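Local coordinates for protein AlyGC (Glaciecola chathamensis, PDB 5GKD) that probably cleaves alginate by beta-elimination, as a polysaccharide lyase of family 6 from a marine bacterium, at residues H259-N267 / F285-N293; P497-N507 / N529-Q540. One frame throughout, in Å; residues are numbered along the deposited sequence.

Contact 1 of 2, residues H259-N267 / F285-N293. With CO3 (carbonate ion), chain J.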
loop_
_atom_site.group_PDB
_atom_site.type_symbol
_atom_site.label_atom_id
_atom_site.label_comp_id
_atom_site.label_asym_id
_atom_site.label_seq_id
_atom_site.Cartn_x
_atom_site.Cartn_y
_atom_site.Cartn_z
ATOM N N HIS A 259 -17.270 5.357 -25.446
ATOM C CA HIS A 259 -16.518 4.108 -25.509
ATOM C C HIS A 259 -17.410 2.855 -25.545
ATOM O O HIS A 259 -17.017 1.797 -25.057
ATOM C CB HIS A 259 -15.523 4.023 -24.345
ATOM C CG HIS A 259 -14.335 4.919 -24.500
ATOM N ND1 HIS A 259 -13.450 4.808 -25.549
ATOM C CD2 HIS A 259 -13.885 5.939 -23.737
ATOM C CE1 HIS A 259 -12.505 5.720 -25.427
ATOM N NE2 HIS A 259 -12.744 6.420 -24.334
ATOM N N THR A 260 -18.599 2.924 -26.135
ATOM C CA THR A 260 -19.407 1.728 -26.373
ATOM C C THR A 260 -19.022 1.051 -27.700
ATOM O O THR A 260 -19.017 1.698 -28.751
ATOM C CB THR A 260 -20.898 2.086 -26.387
ATOM O OG1 THR A 260 -21.116 3.247 -27.196
ATOM C CG2 THR A 260 -21.418 2.347 -25.002
ATOM N N GLY A 261 -18.685 -0.241 -27.652
ATOM C CA GLY A 261 -18.489 -1.076 -28.866
ATOM C C GLY A 261 -19.671 -2.044 -29.059
ATOM O O GLY A 261 -20.609 -1.974 -28.302
ATOM N N GLY A 262 -19.698 -2.964 -30.009
ATOM C CA GLY A 262 -18.656 -3.345 -30.893
ATOM C C GLY A 262 -18.653 -4.867 -31.024
ATOM O O GLY A 262 -18.782 -5.579 -30.033
ATOM N N ILE A 263 -18.497 -5.372 -32.242
ATOM C CA ILE A 263 -18.020 -6.730 -32.472
ATOM C C ILE A 263 -16.612 -6.606 -33.039
ATOM O O ILE A 263 -16.383 -5.827 -33.974
ATOM C CB ILE A 263 -18.944 -7.512 -33.422
ATOM C CG1 ILE A 263 -20.316 -7.757 -32.781
ATOM C CG2 ILE A 263 -18.329 -8.850 -33.826
ATOM C CD1 ILE A 263 -21.376 -8.211 -33.792
ATOM N N ARG A 264 -15.668 -7.355 -32.464
ATOM C CA ARG A 264 -14.263 -7.330 -32.863
ATOM C C ARG A 264 -13.863 -8.705 -33.375
ATOM O O ARG A 264 -13.945 -9.701 -32.641
ATOM C CB ARG A 264 -13.346 -6.914 -31.702
ATOM C CG ARG A 264 -11.855 -6.971 -32.064
ATOM C CD ARG A 264 -11.000 -6.082 -31.162
ATOM N NE ARG A 264 -11.088 -6.481 -29.754
ATOM C CZ ARG A 264 -10.047 -6.657 -28.943
ATOM N NH1 ARG A 264 -8.809 -6.471 -29.371
ATOM N NH2 ARG A 264 -10.254 -7.011 -27.685
ATOM N N VAL A 265 -13.411 -8.748 -34.623
ATOM C CA VAL A 265 -13.146 -9.982 -35.343
ATOM C C VAL A 265 -11.645 -10.198 -35.400
ATOM O O VAL A 265 -10.905 -9.330 -35.871
ATOM C CB VAL A 265 -13.738 -9.935 -36.761
ATOM C CG1 VAL A 265 -13.504 -11.255 -37.463
ATOM C CG2 VAL A 265 -15.212 -9.616 -36.688
ATOM N N ILE A 266 -11.205 -11.355 -34.978
ATOM C CA ILE A 266 -9.831 -11.812 -35.025
ATOM C C ILE A 266 -9.939 -13.291 -35.313
ATOM O O ILE A 266 -10.941 -13.828 -35.102
ATOM C CB ILE A 266 -9.072 -11.614 -33.696
ATOM C CG1 ILE A 266 -9.281 -10.220 -33.134
ATOM C CG2 ILE A 266 -7.606 -11.956 -33.868
ATOM C CD1 ILE A 266 -8.981 -10.069 -31.685
ATOM N N ASN A 267 -8.898 -13.926 -35.794
ATOM C CA ASN A 267 -8.860 -15.347 -36.084
ATOM C C ASN A 267 -9.631 -15.836 -37.325
ATOM O O ASN A 267 -10.023 -15.067 -38.128
ATOM C CB ASN A 267 -9.089 -16.185 -34.822
ATOM C CG ASN A 267 -8.553 -15.514 -33.562
ATOM O OD1 ASN A 267 -7.394 -15.432 -33.362
ATOM N ND2 ASN A 267 -9.403 -14.976 -32.799
ATOM N N PHE A 285 -9.780 -0.775 -30.882
ATOM C CA PHE A 285 -10.300 -2.086 -30.532
ATOM C C PHE A 285 -11.703 -2.022 -29.926
ATOM O O PHE A 285 -12.375 -3.054 -29.857
ATOM C CB PHE A 285 -9.339 -2.797 -29.567
ATOM C CG PHE A 285 -7.956 -3.053 -30.138
ATOM C CD1 PHE A 285 -7.681 -2.836 -31.483
ATOM C CD2 PHE A 285 -6.939 -3.534 -29.316
ATOM C CE1 PHE A 285 -6.423 -3.067 -31.997
ATOM C CE2 PHE A 285 -5.687 -3.772 -29.800
ATOM C CZ PHE A 285 -5.411 -3.538 -31.154
ATOM N N GLY A 286 -12.169 -0.845 -29.502
ATOM C CA GLY A 286 -13.528 -0.707 -29.022
ATOM C C GLY A 286 -14.518 -0.165 -30.038
ATOM O O GLY A 286 -15.572 0.366 -29.659
ATOM N N SER A 287 -14.196 -0.287 -31.324
ATOM C CA SER A 287 -15.089 0.190 -32.372
ATOM C C SER A 287 -16.390 -0.616 -32.408
ATOM O O SER A 287 -16.482 -1.734 -31.893
ATOM C CB SER A 287 -14.412 0.109 -33.741
ATOM O OG SER A 287 -13.226 0.884 -33.769
ATOM N N GLY A 288 -17.402 -0.030 -33.051
ATOM C CA GLY A 288 -18.630 -0.763 -33.312
ATOM C C GLY A 288 -18.392 -2.020 -34.124
ATOM O O GLY A 288 -18.992 -3.060 -33.864
ATOM N N LEU A 289 -17.510 -1.947 -35.115
ATOM C CA LEU A 289 -17.124 -3.129 -35.866
ATOM C C LEU A 289 -15.631 -3.044 -36.124
ATOM O O LEU A 289 -15.154 -2.030 -36.638
ATOM C CB LEU A 289 -17.886 -3.226 -37.188
ATOM C CG LEU A 289 -18.285 -4.576 -37.811
ATOM C CD1 LEU A 289 -18.379 -4.476 -39.357
ATOM C CD2 LEU A 289 -17.460 -5.774 -37.353
ATOM N N THR A 290 -14.905 -4.105 -35.787
ATOM C CA THR A 290 -13.453 -4.114 -35.885
ATOM C C THR A 290 -12.992 -5.405 -36.534
ATOM O O THR A 290 -13.315 -6.486 -36.041
ATOM C CB THR A 290 -12.796 -3.997 -34.499
ATOM O OG1 THR A 290 -13.293 -2.838 -33.826
ATOM C CG2 THR A 290 -11.287 -3.906 -34.636
ATOM N N VAL A 291 -12.199 -5.293 -37.593
ATOM C CA VAL A 291 -11.524 -6.436 -38.182
ATOM C C VAL A 291 -10.030 -6.186 -38.024
ATOM O O VAL A 291 -9.469 -5.285 -38.661
ATOM C CB VAL A 291 -11.906 -6.655 -39.650
ATOM C CG1 VAL A 291 -11.336 -7.974 -40.145
ATOM C CG2 VAL A 291 -13.423 -6.649 -39.815
ATOM N N MET A 292 -9.388 -6.969 -37.171
ATOM C CA MET A 292 -8.018 -6.688 -36.770
ATOM C C MET A 292 -6.996 -7.233 -37.762
ATOM O O MET A 292 -7.245 -8.196 -38.493
ATOM C CB MET A 292 -7.730 -7.275 -35.391
ATOM C CG MET A 292 -8.130 -6.380 -34.238
ATOM S SD MET A 292 -7.396 -6.894 -32.668
ATOM C CE MET A 292 -5.665 -6.495 -32.944
ATOM N N ASN A 293 -5.837 -6.586 -37.778
ATOM C CA ASN A 293 -4.616 -7.200 -38.274
ATOM C C ASN A 293 -4.098 -8.195 -37.252
ATOM O O ASN A 293 -4.292 -8.021 -36.052
ATOM C CB ASN A 293 -3.543 -6.138 -38.535
ATOM C CG ASN A 293 -3.385 -5.823 -40.012
ATOM O OD1 ASN A 293 -4.331 -5.935 -40.770
ATOM N ND2 ASN A 293 -2.172 -5.483 -40.426
HETATM C C CO3 J . -6.868 -7.945 -26.148
HETATM O O1 CO3 J . -8.166 -7.825 -26.131
HETATM O O2 CO3 J . -6.317 -7.265 -27.108
HETATM O O3 CO3 J . -6.212 -8.727 -25.255
HETATM O O HOH W 1 -15.254 0.935 -26.909
#
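Ile263, Arg264 and Val265 pair in parallel with Leu289, Thr290 and Val291; the axes of the two short strands approach to 4.6 Å and run 13° from parallel, and four backbone hydrogen bonds pass between them, from Ile263 N to Gly288 O at one end to Met292 N and Val265 O at the other. That last bond is nearly straight. Arg264 and Thr290 share one face of the sheet, where the CG of Arg264 lies alongside the CB of Thr290. With its CG anti to the backbone N (chi1 176°) and a bend at chi3, the arginine carries its guanidinium out from the sheet face to Phe285, whose CB sits over one face of the group. Arg264 NH1 comes within 3.5 Å of Phe285 CD2, and the two planes are 18° apart. Met292 SD stands at the guanidinium edge and takes a weak hydrogen bond from Arg264 NH1 at 3.6 Å; the same sulfur packs against Ile266 CD1 at 3.7 Å. Arg264 NH2 binds carbonate O1 at 2.7 Å, while its NH1 reaches O2 only weakly. Tyr303 and Arg240 also bond the carbonate, and Thr238 OG1 takes the Arg264 NE proton, so the guanidinium is fixed in a pocket for an anion, consistent with a place for a substrate carboxylate. On the other face, Ile263 and Val265 pack on Ile272 of strand 271-278. Strand 236-241 flanks 263-265 through backbone bonds to Leu237 and Leu239, and strand 322-326 lies beyond 289-292, successive rungs of a parallel beta-helix.

Contact 2 of 2, residues P497-N507 / N529-Q540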
loop_
_atom_site.group_PDB
_atom_site.type_symbol
_atom_site.label_atom_id
_atom_site.label_comp_id
_atom_site.label_asym_id
_atom_site.label_seq_id
_atom_site.Cartn_x
_atom_site.Cartn_y
_atom_site.Cartn_z
ATOM N N PRO A 497 -7.147 23.105 7.976
ATOM C CA PRO A 497 -6.622 21.825 8.454
ATOM C C PRO A 497 -5.547 22.017 9.517
ATOM O O PRO A 497 -4.690 22.901 9.419
ATOM C CB PRO A 497 -6.042 21.194 7.185
ATOM C CG PRO A 497 -5.691 22.375 6.325
ATOM C CD PRO A 497 -6.764 23.372 6.579
ATOM N N GLN A 498 -5.596 21.172 10.533
ATOM C CA GLN A 498 -4.552 21.116 11.536
ATOM C C GLN A 498 -3.858 19.766 11.578
ATOM O O GLN A 498 -2.930 19.595 12.377
ATOM C CB GLN A 498 -5.118 21.453 12.921
ATOM C CG GLN A 498 -5.695 22.859 13.022
ATOM C CD GLN A 498 -6.419 23.103 14.335
ATOM O OE1 GLN A 498 -7.594 22.783 14.474
ATOM N NE2 GLN A 498 -5.714 23.670 15.307
ATOM N N ARG A 499 -4.285 18.804 10.757
ATOM C CA ARG A 499 -3.667 17.483 10.667
ATOM C C ARG A 499 -2.960 17.316 9.323
ATOM O O ARG A 499 -3.104 18.130 8.407
ATOM C CB ARG A 499 -4.709 16.367 10.853
ATOM C CG ARG A 499 -5.506 16.425 12.160
ATOM C CD ARG A 499 -4.797 15.731 13.334
ATOM N NE ARG A 499 -3.686 16.512 13.872
ATOM C CZ ARG A 499 -3.823 17.509 14.753
ATOM N NH1 ARG A 499 -5.030 17.850 15.197
ATOM N NH2 ARG A 499 -2.753 18.176 15.187
ATOM N N SER A 500 -2.187 16.233 9.217
ATOM C CA SER A 500 -1.453 15.936 7.990
ATOM C C SER A 500 -2.381 15.742 6.800
ATOM O O SER A 500 -1.986 15.979 5.655
ATOM C CB SER A 500 -0.600 14.689 8.184
ATOM O OG SER A 500 0.593 15.023 8.852
ATOM N N THR A 501 -3.600 15.305 7.046
ATOM C CA THR A 501 -4.602 15.163 6.008
ATOM C C THR A 501 -5.835 15.937 6.425
ATOM O O THR A 501 -6.206 15.936 7.601
ATOM C CB THR A 501 -4.972 13.687 5.772
ATOM O OG1 THR A 501 -3.829 12.985 5.275
ATOM C CG2 THR A 501 -6.108 13.574 4.769
ATOM N N LEU A 502 -6.437 16.625 5.459
ATOM C CA LEU A 502 -7.743 17.229 5.660
ATOM C C LEU A 502 -8.863 16.233 5.380
ATOM O O LEU A 502 -9.725 16.002 6.228
ATOM C CB LEU A 502 -7.890 18.453 4.758
ATOM C CG LEU A 502 -9.237 19.145 4.893
ATOM C CD1 LEU A 502 -9.414 19.615 6.322
ATOM C CD2 LEU A 502 -9.352 20.286 3.906
ATOM N N ILE A 503 -8.861 15.634 4.190
ATOM C CA ILE A 503 -9.932 14.745 3.748
ATOM C C ILE A 503 -9.338 13.443 3.224
ATOM O O ILE A 503 -8.451 13.457 2.361
ATOM C CB ILE A 503 -10.810 15.392 2.661
ATOM C CG1 ILE A 503 -11.511 16.625 3.211
ATOM C CG2 ILE A 503 -11.835 14.389 2.151
ATOM C CD1 ILE A 503 -12.272 17.391 2.164
ATOM N N GLU A 504 -9.865 12.329 3.720
ATOM C CA GLU A 504 -9.518 10.980 3.302
ATOM C C GLU A 504 -10.732 10.343 2.640
ATOM O O GLU A 504 -11.834 10.385 3.190
ATOM C CB GLU A 504 -9.074 10.144 4.503
ATOM C CG GLU A 504 -8.870 8.684 4.207
ATOM C CD GLU A 504 -8.614 7.873 5.465
ATOM O OE1 GLU A 504 -7.446 7.532 5.734
ATOM O OE2 GLU A 504 -9.588 7.580 6.190
ATOM N N ILE A 505 -10.536 9.769 1.466
ATOM C CA ILE A 505 -11.616 9.142 0.718
ATOM C C ILE A 505 -11.500 7.629 0.903
ATOM O O ILE A 505 -10.534 7.007 0.451
ATOM C CB ILE A 505 -11.594 9.543 -0.764
ATOM C CG1 ILE A 505 -11.625 11.066 -0.897
ATOM C CG2 ILE A 505 -12.777 8.914 -1.507
ATOM C CD1 ILE A 505 -11.496 11.578 -2.339
ATOM N N ASN A 506 -12.488 7.051 1.574
ATOM C CA ASN A 506 -12.602 5.624 1.826
ATOM C C ASN A 506 -13.544 4.980 0.822
ATOM O O ASN A 506 -14.200 5.656 0.031
ATOM C CB ASN A 506 -13.123 5.369 3.243
ATOM C CG ASN A 506 -12.114 5.733 4.319
ATOM O OD1 ASN A 506 -12.406 6.500 5.243
ATOM N ND2 ASN A 506 -10.925 5.179 4.211
ATOM N N ASN A 507 -13.626 3.648 0.888
ATOM C CA ASN A 507 -14.611 2.909 0.114
ATOM C C ASN A 507 -15.980 3.548 0.251
ATOM O O ASN A 507 -16.407 3.886 1.355
ATOM C CB ASN A 507 -14.665 1.454 0.580
ATOM C CG ASN A 507 -13.449 0.671 0.154
ATOM O OD1 ASN A 507 -12.888 0.911 -0.914
ATOM N ND2 ASN A 507 -13.032 -0.266 0.982
ATOM N N ASN A 529 2.876 16.153 4.091
ATOM C CA ASN A 529 1.447 16.337 4.287
ATOM C C ASN A 529 0.711 16.133 2.968
ATOM O O ASN A 529 1.262 16.311 1.884
ATOM C CB ASN A 529 1.128 17.735 4.824
ATOM C CG ASN A 529 1.644 17.964 6.236
ATOM O OD1 ASN A 529 1.982 17.019 6.960
ATOM N ND2 ASN A 529 1.710 19.237 6.632
ATOM N N THR A 530 -0.562 15.785 3.075
ATOM C CA THR A 530 -1.397 15.508 1.915
ATOM C C THR A 530 -2.774 16.061 2.234
ATOM O O THR A 530 -3.480 15.499 3.072
ATOM C CB THR A 530 -1.469 14.003 1.611
ATOM O OG1 THR A 530 -1.979 13.314 2.753
ATOM C CG2 THR A 530 -0.102 13.427 1.278
ATOM N N LEU A 531 -3.159 17.150 1.580
ATOM C CA LEU A 531 -4.420 17.794 1.939
ATOM C C LEU A 531 -5.603 16.878 1.662
ATOM O O LEU A 531 -6.475 16.696 2.517
ATOM C CB LEU A 531 -4.580 19.123 1.199
ATOM C CG LEU A 531 -5.709 19.993 1.756
ATOM C CD1 LEU A 531 -5.271 20.755 2.992
ATOM C CD2 LEU A 531 -6.253 20.941 0.681
ATOM N N ILE A 532 -5.653 16.286 0.477
ATOM C CA ILE A 532 -6.712 15.351 0.118
ATOM C C ILE A 532 -6.075 14.076 -0.419
ATOM O O ILE A 532 -5.059 14.122 -1.119
ATOM C CB ILE A 532 -7.687 15.955 -0.912
ATOM C CG1 ILE A 532 -8.268 17.271 -0.393
ATOM C CG2 ILE A 532 -8.802 14.959 -1.253
ATOM C CD1 ILE A 532 -9.161 17.973 -1.389
ATOM N N ARG A 533 -6.662 12.933 -0.077
ATOM C CA ARG A 533 -6.107 11.655 -0.503
ATOM C C ARG A 533 -7.174 10.590 -0.350
ATOM O O ARG A 533 -8.179 10.791 0.335
ATOM C CB ARG A 533 -4.851 11.276 0.308
ATOM C CG ARG A 533 -5.079 11.022 1.807
ATOM C CD ARG A 533 -3.827 10.463 2.516
ATOM N NE ARG A 533 -3.981 10.493 3.968
ATOM C CZ ARG A 533 -4.681 9.603 4.671
ATOM N NH1 ARG A 533 -5.276 8.581 4.058
ATOM N NH2 ARG A 533 -4.781 9.713 5.988
ATOM N N THR A 534 -6.950 9.457 -1.012
ATOM C CA THR A 534 -7.697 8.263 -0.679
ATOM C C THR A 534 -7.163 7.681 0.621
ATOM O O THR A 534 -6.078 8.029 1.084
ATOM C CB THR A 534 -7.602 7.202 -1.787
ATOM O OG1 THR A 534 -6.269 6.691 -1.861
ATOM C CG2 THR A 534 -8.002 7.777 -3.131
ATOM N N THR A 535 -7.925 6.754 1.196
ATOM C CA THR A 535 -7.352 5.864 2.197
ATOM C C THR A 535 -6.089 5.206 1.653
ATOM O O THR A 535 -5.921 5.035 0.442
ATOM C CB THR A 535 -8.354 4.784 2.616
ATOM O OG1 THR A 535 -7.751 3.894 3.561
ATOM C CG2 THR A 535 -8.820 3.980 1.420
ATOM N N ARG A 536 -5.190 4.842 2.557
ATOM C CA ARG A 536 -4.010 4.094 2.173
ATOM C C ARG A 536 -4.218 2.589 2.280
ATOM O O ARG A 536 -3.339 1.816 1.879
ATOM C CB ARG A 536 -2.818 4.549 3.009
ATOM C CG ARG A 536 -2.530 6.050 2.857
ATOM C CD ARG A 536 -1.263 6.418 3.565
ATOM N NE ARG A 536 -0.898 7.821 3.434
ATOM C CZ ARG A 536 -1.064 8.721 4.397
ATOM N NH1 ARG A 536 -1.617 8.369 5.541
ATOM N NH2 ARG A 536 -0.683 9.975 4.211
ATOM N N LEU A 537 -5.346 2.165 2.801
ATOM C CA LEU A 537 -5.733 0.775 2.669
ATOM C C LEU A 537 -6.156 0.542 1.226
ATOM O O LEU A 537 -6.871 1.380 0.665
ATOM C CB LEU A 537 -6.861 0.436 3.634
ATOM C CG LEU A 537 -6.448 0.219 5.095
ATOM C CD1 LEU A 537 -5.958 1.496 5.772
ATOM C CD2 LEU A 537 -7.604 -0.380 5.895
ATOM N N PRO A 538 -5.684 -0.522 0.567
ATOM C CA PRO A 538 -6.119 -0.794 -0.807
ATOM C C PRO A 538 -7.636 -0.803 -0.862
ATOM O O PRO A 538 -8.300 -1.432 -0.033
ATOM C CB PRO A 538 -5.532 -2.179 -1.112
ATOM C CG PRO A 538 -4.463 -2.393 -0.121
ATOM C CD PRO A 538 -4.873 -1.619 1.114
ATOM N N MET A 539 -8.182 -0.057 -1.807
ATOM C CA MET A 539 -9.623 0.130 -1.869
ATOM C C MET A 539 -10.296 -0.988 -2.653
ATOM O O MET A 539 -9.684 -1.666 -3.475
ATOM C CB MET A 539 -9.970 1.479 -2.495
ATOM C CG MET A 539 -9.397 2.664 -1.748
ATOM S SD MET A 539 -9.805 4.244 -2.502
ATOM C CE MET A 539 -11.564 4.311 -2.247
ATOM N N GLN A 540 -11.587 -1.156 -2.388
ATOM C CA GLN A 540 -12.427 -2.153 -3.033
ATOM C C GLN A 540 -13.172 -1.602 -4.232
ATOM O O GLN A 540 -13.670 -2.375 -5.047
ATOM C CB GLN A 540 -13.443 -2.693 -2.013
ATOM C CG GLN A 540 -14.258 -3.876 -2.491
ATOM C CD GLN A 540 -15.488 -4.122 -1.646
ATOM O OE1 GLN A 540 -16.322 -3.232 -1.482
ATOM N NE2 GLN A 540 -15.619 -5.338 -1.113
HETATM O O HOH W 2 -5.399 5.360 5.446
HETATM O O HOH W 3 -11.218 -2.278 0.639
#
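Leu531 O takes two backbone protons from the facing segment, from Leu502 N at 2.9 Å and Ile503 N at 3.1 Å, where the chain turns a corner. Leu531 CD1 packs against Pro497 CG and Leu502 CB beside it. Next to the corner, Arg533 NE donates to Thr501 OG1 at 2.8 Å, with the hydroxyl tilted 23° from the guanidinium plane. Arg533 NH1 forms a salt bridge with Glu504 OE1 at 2.9 Å, meeting the carboxylate on its anti lone pair with the two planes 72° apart. The same nitrogen also bonds Thr534 O, which helps fix the rotation of the group. These neighbours belong to consecutive rungs of a right-handed parallel beta-helix, with Ile503, Glu504 and Ile505 bridged to Ile532, Arg533 and Thr534, and strands 477-479 and 564-565 continuing the sheet on either side. Arg536 NH1 lies 3.3 Å above the centre of the Arg533 guanidinium. Glu121 of the second subunit makes long, weak ion pairs with both arginines, and its carboxylate and that of Glu504 probably help balance the stacked charges. Water bridges Glu504 OE1 to Arg536 N. Thr535 OG1 accepts from Leu537 N in an ST turn, and farther on Asn507 OD1 receives Gln540 N at 2.9 Å.

Contact 1 comes first along the chain and closes before contact 2 opens; their centres lie 40 Å apart, on opposite sides of the chain's centre, and their nearest atoms are about 20 Å apart. Each joins neighbouring parallel strands, but in different stacks: strands 263-265 and 289-292 belong to the one that runs from 35-41 to 355-357, strands 503-505 and 530-534 to the one from 477-479 to 706-709. The chain thus repeats the same coil-upon-coil build in two beta-helical parts. Contact 1 contributes to the carbonate pocket, near the calcium ion, whereas residues 529-540 of contact 2 reach the second subunit of the assembly.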